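Local coordinates for protein acyl-CoA dehydrogenase (Bacillus anthracis, PDB 3OWA) that probably oxidises acyl-CoA thioesters to their 2,3-enoyl forms with the FAD it binds, as other acyl-CoA dehydrogenases do, at residues Val195-Ala200 with Ala209-Lys214; Ser222-Lys227 with Ser234-Ile239. One frame throughout, in Å; residues are numbered along the deposited sequence. Where two conformers were deposited one is given.

Contact 1 of 2, residues Val195-Ala200 with Ala209-Lys214; sequences VFIVYA and AFIVEK
Ala209 CB sits over one face of the Tyr199 ring, a CH-pi contact with the methyl carbon 4.2 Å from the centroid of the Tyr199 ring and 27° off its normal. Phe207 and Tyr151 also meet this ring, and the phenol OH bonds to Tyr151 OH. The two phenylalanine rings work differently: each turns an edge to a backbone oxygen of the facing strand. Val212 O lies near the plane of the Phe196 ring, and Phe210 CD2 comes to 3.6 Å from Val198 O. In both, CG stands anti to the carbonyl carbon, which keeps the ring beside its own backbone N, the atom that donates to that same oxygen. Further out, Ala200 CB touches Phe210 CE2.

Between the rings, Val198 and Val212 cross at a slant, and their CG2 methyls press together at 3.4 Å, tighter than usual for two carbons. Through the sheet, on the Tyr199 side, Val195 CG1 lies beside Ile211 CG2 at 3.8 Å, and Ile197 CD1 reaches Ile211 CG1. This side is covered by Tyr138 of helix 132-144 and Ile260 of helix 257-293.

The backbones pair as an antiparallel beta hairpin. Phe196 N gives to Val212 O at 2.7 Å and Val212 N returns to Phe196 O; Val198 and Phe210 exchange a second couple of bonds, the one from Phe210 N being the more bent (135°). With four amides bonded across the strands and almost every touching side chain apolar, the hairpin forms a hydrophobic part of the middle-domain beta-barrel, and the side chain of Tyr199 lies about 7 Å from the bound FAD.

Contact 2 of 2, residues Ser222-Lys227 with Ser234-Ile239; sequences SPEEKK and STRTLI
Glu224 reaches across to the start of strand 235-240. From CB, with CG anti to the carbonyl carbon (chi1 -71°) and the chain bent at chi2, Glu224 CG comes to 3.9 Å from Arg236 NE, and the carboxylate beyond it meets three donors. Glu224 OE1 takes Thr235 N at 2.8 Å on its syn side, somewhat out of plane. Ser234 OG donates to the syn lone pair of Glu224 OE2 at 2.6 Å, and Arg236 NE makes a salt bridge to Glu224 OE2 at 2.9 Å, coming from above the carboxylate plane. Carboxylate and guanidinium planes stand 72° apart. NE alone makes the bond, with Glu224 OE2 near the guanidinium plane; Arg236 NH1 turns to Thr221.

After Glu224 in the chain, Glu225 N bonds to Thr235 O; before it, Ser222 N gives to Thr237 O while Ser222 OG receives Thr237 N at 2.9 Å and itself donates to Pro223 O. A water joins Glu225 OE1 to Thr237 OG1.

Lys227 folds over Thr235, its NZ bonded to Ser233 O, and both residues belong to the FAD pocket. The loop follows strand 219-221 and runs along strand 235-240, with Phe64 of helix 64-76 against Glu224, Trp186 of strand 177-188 against Glu225, and Met389 of the second subunit against Lys227.

How the contacts relate
Both contacts belong to the middle domain and reach the same mixed sheet, one after the other along the chain, with centres about 17 Å apart. They meet at Leu238, whose CD2 packs on Phe196 CD2 at 3.8 Å and also on Val198 CG2. Contact 1 is core: two regular strands, bonded by main chain alone, with mostly apolar side chains, helices covering the Tyr199 face and Leu238 lying on the other. Contact 2 is only partly buried and sets an irregular loop on a strand, and there side-chain oxygens of Ser222 and Glu224 accept from strand amides. Contact 2 also touches FAD and the second subunit, whereas no other chain of the assembly reaches the segments of contact 1.

Contact 1 of 2, residues Val195-Ala200 with Ala209-Lys214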
loop_
_atom_site.group_PDB
_atom_site.type_symbol
_atom_site.label_atom_id
_atom_site.label_comp_id
_atom_site.label_asym_id
_atom_site.label_seq_id
_atom_site.Cartn_x
_atom_site.Cartn_y
_atom_site.Cartn_z
ATOM N N VAL A 195 27.976 6.957 -21.023
ATOM C CA VAL A 195 28.813 7.490 -19.964
ATOM C C VAL A 195 28.258 7.062 -18.627
ATOM O O VAL A 195 27.033 7.202 -18.382
ATOM C CB VAL A 195 28.835 9.030 -20.038
ATOM C CG1 VAL A 195 29.584 9.619 -18.818
ATOM C CG2 VAL A 195 29.483 9.506 -21.322
ATOM N N PHE A 196 29.123 6.557 -17.747
ATOM C CA PHE A 196 28.688 6.128 -16.392
ATOM C C PHE A 196 29.526 6.857 -15.323
ATOM O O PHE A 196 30.750 6.845 -15.392
ATOM C CB PHE A 196 28.926 4.599 -16.127
ATOM C CG PHE A 196 28.120 3.690 -17.027
ATOM C CD1 PHE A 196 28.499 3.493 -18.363
ATOM C CD2 PHE A 196 26.964 3.055 -16.544
ATOM C CE1 PHE A 196 27.765 2.681 -19.218
ATOM C CE2 PHE A 196 26.202 2.239 -17.381
ATOM C CZ PHE A 196 26.608 2.025 -18.725
ATOM N N ILE A 197 28.861 7.457 -14.351
ATOM C CA ILE A 197 29.540 8.046 -13.201
ATOM C C ILE A 197 29.709 6.902 -12.221
ATOM O O ILE A 197 28.741 6.450 -11.666
ATOM C CB ILE A 197 28.701 9.144 -12.534
ATOM C CG1 ILE A 197 28.283 10.215 -13.577
ATOM C CG2 ILE A 197 29.490 9.771 -11.291
ATOM C CD1 ILE A 197 29.431 10.921 -14.333
ATOM N N VAL A 198 30.923 6.398 -12.081
ATOM C CA VAL A 198 31.165 5.197 -11.280
ATOM C C VAL A 198 31.936 5.528 -9.987
ATOM O O VAL A 198 32.926 6.241 -10.015
ATOM C CB VAL A 198 32.030 4.219 -12.082
ATOM C CG1 VAL A 198 32.368 2.991 -11.248
ATOM C CG2 VAL A 198 31.338 3.847 -13.446
ATOM N N TYR A 199 31.535 4.960 -8.858
ATOM C CA TYR A 199 32.267 5.186 -7.617
ATOM C C TYR A 199 33.068 3.957 -7.304
ATOM O O TYR A 199 32.553 2.841 -7.452
ATOM C CB TYR A 199 31.260 5.383 -6.489
ATOM C CG TYR A 199 30.562 6.706 -6.532
ATOM C CD1 TYR A 199 31.059 7.802 -5.800
ATOM C CD2 TYR A 199 29.383 6.872 -7.255
ATOM C CE1 TYR A 199 30.388 9.033 -5.800
ATOM C CE2 TYR A 199 28.718 8.105 -7.260
ATOM C CZ TYR A 199 29.210 9.167 -6.538
ATOM O OH TYR A 199 28.489 10.368 -6.553
ATOM N N ALA A 200 34.331 4.145 -6.877
ATOM C CA ALA A 200 35.240 3.032 -6.605
ATOM C C ALA A 200 36.243 3.505 -5.560
ATOM O O ALA A 200 36.422 4.707 -5.397
ATOM C CB ALA A 200 35.989 2.604 -7.866
ATOM N N ALA A 209 34.937 9.219 -7.327
ATOM C CA ALA A 209 34.052 9.097 -8.481
ATOM C C ALA A 209 34.850 9.192 -9.766
ATOM O O ALA A 209 35.876 9.881 -9.798
ATOM C CB ALA A 209 32.962 10.172 -8.432
ATOM N N PHE A 210 34.373 8.518 -10.823
ATOM C CA PHE A 210 35.078 8.457 -12.119
ATOM C C PHE A 210 34.084 8.583 -13.245
ATOM O O PHE A 210 32.968 8.047 -13.159
ATOM C CB PHE A 210 35.767 7.102 -12.309
ATOM C CG PHE A 210 36.849 6.810 -11.291
ATOM C CD1 PHE A 210 38.170 7.109 -11.573
ATOM C CD2 PHE A 210 36.542 6.225 -10.081
ATOM C CE1 PHE A 210 39.198 6.840 -10.649
ATOM C CE2 PHE A 210 37.551 5.939 -9.137
ATOM C CZ PHE A 210 38.895 6.264 -9.435
ATOM N N ILE A 211 34.469 9.293 -14.300
ATOM C CA ILE A 211 33.670 9.286 -15.528
ATOM C C ILE A 211 34.169 8.120 -16.378
ATOM O O ILE A 211 35.366 8.025 -16.743
ATOM C CB ILE A 211 33.804 10.602 -16.292
ATOM C CG1 ILE A 211 33.421 11.781 -15.391
ATOM C CG2 ILE A 211 33.055 10.534 -17.648
ATOM C CD1 ILE A 211 33.979 13.162 -15.866
ATOM N N VAL A 212 33.278 7.172 -16.631
ATOM C CA VAL A 212 33.677 5.949 -17.289
ATOM C C VAL A 212 32.827 5.831 -18.550
ATOM O O VAL A 212 31.600 5.746 -18.464
ATOM C CB VAL A 212 33.413 4.727 -16.396
ATOM C CG1 VAL A 212 33.786 3.423 -17.152
ATOM C CG2 VAL A 212 34.185 4.856 -15.075
ATOM N N GLU A 213 33.481 5.812 -19.705
ATOM C CA GLU A 213 32.786 5.574 -20.966
ATOM C C GLU A 213 32.523 4.087 -21.197
ATOM O O GLU A 213 33.380 3.224 -20.901
ATOM C CB GLU A 213 33.609 6.176 -22.110
ATOM C CG GLU A 213 33.686 7.696 -22.004
ATOM C CD GLU A 213 34.433 8.350 -23.175
ATOM O OE1 GLU A 213 34.939 9.484 -23.016
ATOM O OE2 GLU A 213 34.521 7.737 -24.255
ATOM N N LYS A 214 31.343 3.790 -21.735
ATOM C CA LYS A 214 30.960 2.422 -22.103
ATOM C C LYS A 214 32.012 1.740 -22.983
ATOM O O LYS A 214 32.323 0.556 -22.790
ATOM C CB LYS A 214 29.580 2.419 -22.792
ATOM C CG LYS A 214 29.028 1.034 -23.120
ATOM C CD LYS A 214 29.035 0.094 -21.900
ATOM C CE LYS A 214 28.010 -1.030 -22.059
ATOM N NZ LYS A 214 28.315 -2.113 -23.064
#

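Contact 2 of 2, residues Ser222-Lys227 with Ser234-Ile239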
loop_
_atom_site.group_PDB
_atom_site.type_symbol
_atom_site.label_atom_id
_atom_site.label_comp_id
_atom_site.label_asym_id
_atom_site.label_seq_id
_atom_site.Cartn_x
_atom_site.Cartn_y
_atom_site.Cartn_z
ATOM N N SER A 222 25.495 -6.922 -17.586
ATOM C CA SER A 222 24.743 -8.185 -17.464
ATOM C C SER A 222 23.477 -8.074 -18.303
ATOM O O SER A 222 23.167 -7.013 -18.833
ATOM C CB SER A 222 24.336 -8.363 -15.995
ATOM O OG SER A 222 23.300 -7.430 -15.699
ATOM N N PRO A 223 22.712 -9.166 -18.409
ATOM C CA PRO A 223 21.382 -9.091 -18.958
ATOM C C PRO A 223 20.461 -8.136 -18.154
ATOM O O PRO A 223 20.736 -7.838 -16.971
ATOM C CB PRO A 223 20.875 -10.548 -18.806
ATOM C CG PRO A 223 22.150 -11.394 -18.812
ATOM C CD PRO A 223 23.087 -10.553 -18.005
ATOM N N GLU A 224 19.400 -7.639 -18.793
ATOM C CA GLU A 224 18.349 -6.871 -18.088
ATOM C C GLU A 224 17.793 -7.585 -16.855
ATOM O O GLU A 224 17.613 -8.793 -16.876
ATOM C CB GLU A 224 17.192 -6.584 -19.001
ATOM C CG GLU A 224 17.548 -5.555 -20.056
ATOM C CD GLU A 224 17.719 -4.120 -19.505
ATOM O OE1 GLU A 224 16.974 -3.784 -18.572
ATOM O OE2 GLU A 224 18.560 -3.305 -20.022
ATOM N N GLU A 225 17.506 -6.840 -15.792
ATOM C CA GLU A 225 16.743 -7.382 -14.675
ATOM C C GLU A 225 15.278 -7.564 -15.048
ATOM O O GLU A 225 14.744 -6.831 -15.925
ATOM C CB GLU A 225 16.781 -6.392 -13.487
ATOM C CG GLU A 225 18.155 -6.153 -12.979
ATOM C CD GLU A 225 18.658 -7.290 -12.148
ATOM O OE1 GLU A 225 19.725 -7.119 -11.524
ATOM O OE2 GLU A 225 17.993 -8.342 -12.061
ATOM N N LYS A 226 14.632 -8.529 -14.402
ATOM C CA LYS A 226 13.173 -8.723 -14.487
ATOM C C LYS A 226 12.526 -8.025 -13.312
ATOM O O LYS A 226 12.801 -8.341 -12.178
ATOM C CB LYS A 226 12.838 -10.229 -14.541
ATOM C CG LYS A 226 13.430 -10.920 -15.743
ATOM C CD LYS A 226 13.187 -12.409 -15.704
ATOM C CE LYS A 226 13.840 -13.103 -16.907
ATOM N NZ LYS A 226 15.276 -13.443 -16.637
ATOM N N LYS A 227 11.730 -6.991 -13.564
ATOM C CA LYS A 227 11.332 -6.108 -12.488
ATOM C C LYS A 227 9.834 -6.115 -12.302
ATOM O O LYS A 227 9.084 -6.303 -13.283
ATOM C CB LYS A 227 11.736 -4.619 -12.800
ATOM C CG LYS A 227 13.260 -4.490 -13.065
ATOM C CD LYS A 227 13.805 -3.034 -12.999
ATOM C CE LYS A 227 13.217 -2.021 -14.024
ATOM N NZ LYS A 227 13.222 -2.531 -15.433
ATOM N N SER A 234 15.760 0.615 -18.550
ATOM C CA SER A 234 16.822 -0.388 -18.630
ATOM C C SER A 234 17.521 -0.509 -17.276
ATOM O O SER A 234 17.813 0.525 -16.657
ATOM C CB SER A 234 17.860 0.035 -19.685
ATOM O OG SER A 234 19.050 -0.794 -19.476
ATOM N N THR A 235 17.789 -1.730 -16.788
ATOM C CA THR A 235 18.365 -1.890 -15.482
ATOM C C THR A 235 19.293 -3.091 -15.527
ATOM O O THR A 235 18.831 -4.196 -15.759
ATOM C CB THR A 235 17.235 -2.125 -14.380
ATOM O OG1 THR A 235 16.244 -1.060 -14.455
ATOM C CG2 THR A 235 17.808 -2.076 -12.977
ATOM N N ARG A 236 20.615 -2.888 -15.444
ATOM C CA ARG A 236 21.572 -3.990 -15.545
ATOM C C ARG A 236 22.691 -3.813 -14.573
ATOM O O ARG A 236 22.868 -2.751 -14.011
ATOM C CB ARG A 236 22.237 -4.046 -16.947
ATOM C CG ARG A 236 21.272 -4.086 -18.151
ATOM C CD ARG A 236 22.072 -4.218 -19.425
ATOM N NE ARG A 236 21.170 -4.316 -20.578
ATOM C CZ ARG A 236 21.583 -4.612 -21.799
ATOM N NH1 ARG A 236 22.882 -4.899 -22.029
ATOM N NH2 ARG A 236 20.686 -4.659 -22.788
ATOM N N THR A 237 23.513 -4.844 -14.417
ATOM C CA THR A 237 24.703 -4.690 -13.618
ATOM C C THR A 237 25.808 -4.185 -14.561
ATOM O O THR A 237 25.931 -4.684 -15.683
ATOM C CB THR A 237 25.082 -6.095 -13.014
ATOM O OG1 THR A 237 24.123 -6.390 -12.001
ATOM C CG2 THR A 237 26.495 -6.107 -12.403
ATOM N N LEU A 238 26.594 -3.210 -14.114
ATOM C CA LEU A 238 27.792 -2.776 -14.842
ATOM C C LEU A 238 28.993 -3.585 -14.395
ATOM O O LEU A 238 29.332 -3.598 -13.199
ATOM C CB LEU A 238 28.036 -1.309 -14.561
ATOM C CG LEU A 238 29.242 -0.664 -15.270
ATOM C CD1 LEU A 238 29.061 -0.632 -16.794
ATOM C CD2 LEU A 238 29.379 0.771 -14.719
ATOM N N ILE A 239 29.644 -4.267 -15.328
ATOM C CA ILE A 239 30.741 -5.199 -14.941
ATOM C C ILE A 239 32.087 -4.560 -15.333
ATOM O O ILE A 239 32.297 -4.177 -16.503
ATOM C CB ILE A 239 30.563 -6.542 -15.665
ATOM C CG1 ILE A 239 29.126 -7.119 -15.427
ATOM C CG2 ILE A 239 31.713 -7.526 -15.351
ATOM C CD1 ILE A 239 28.810 -8.346 -16.342
HETATM O O HOH W 1 21.580 -5.280 -11.822
#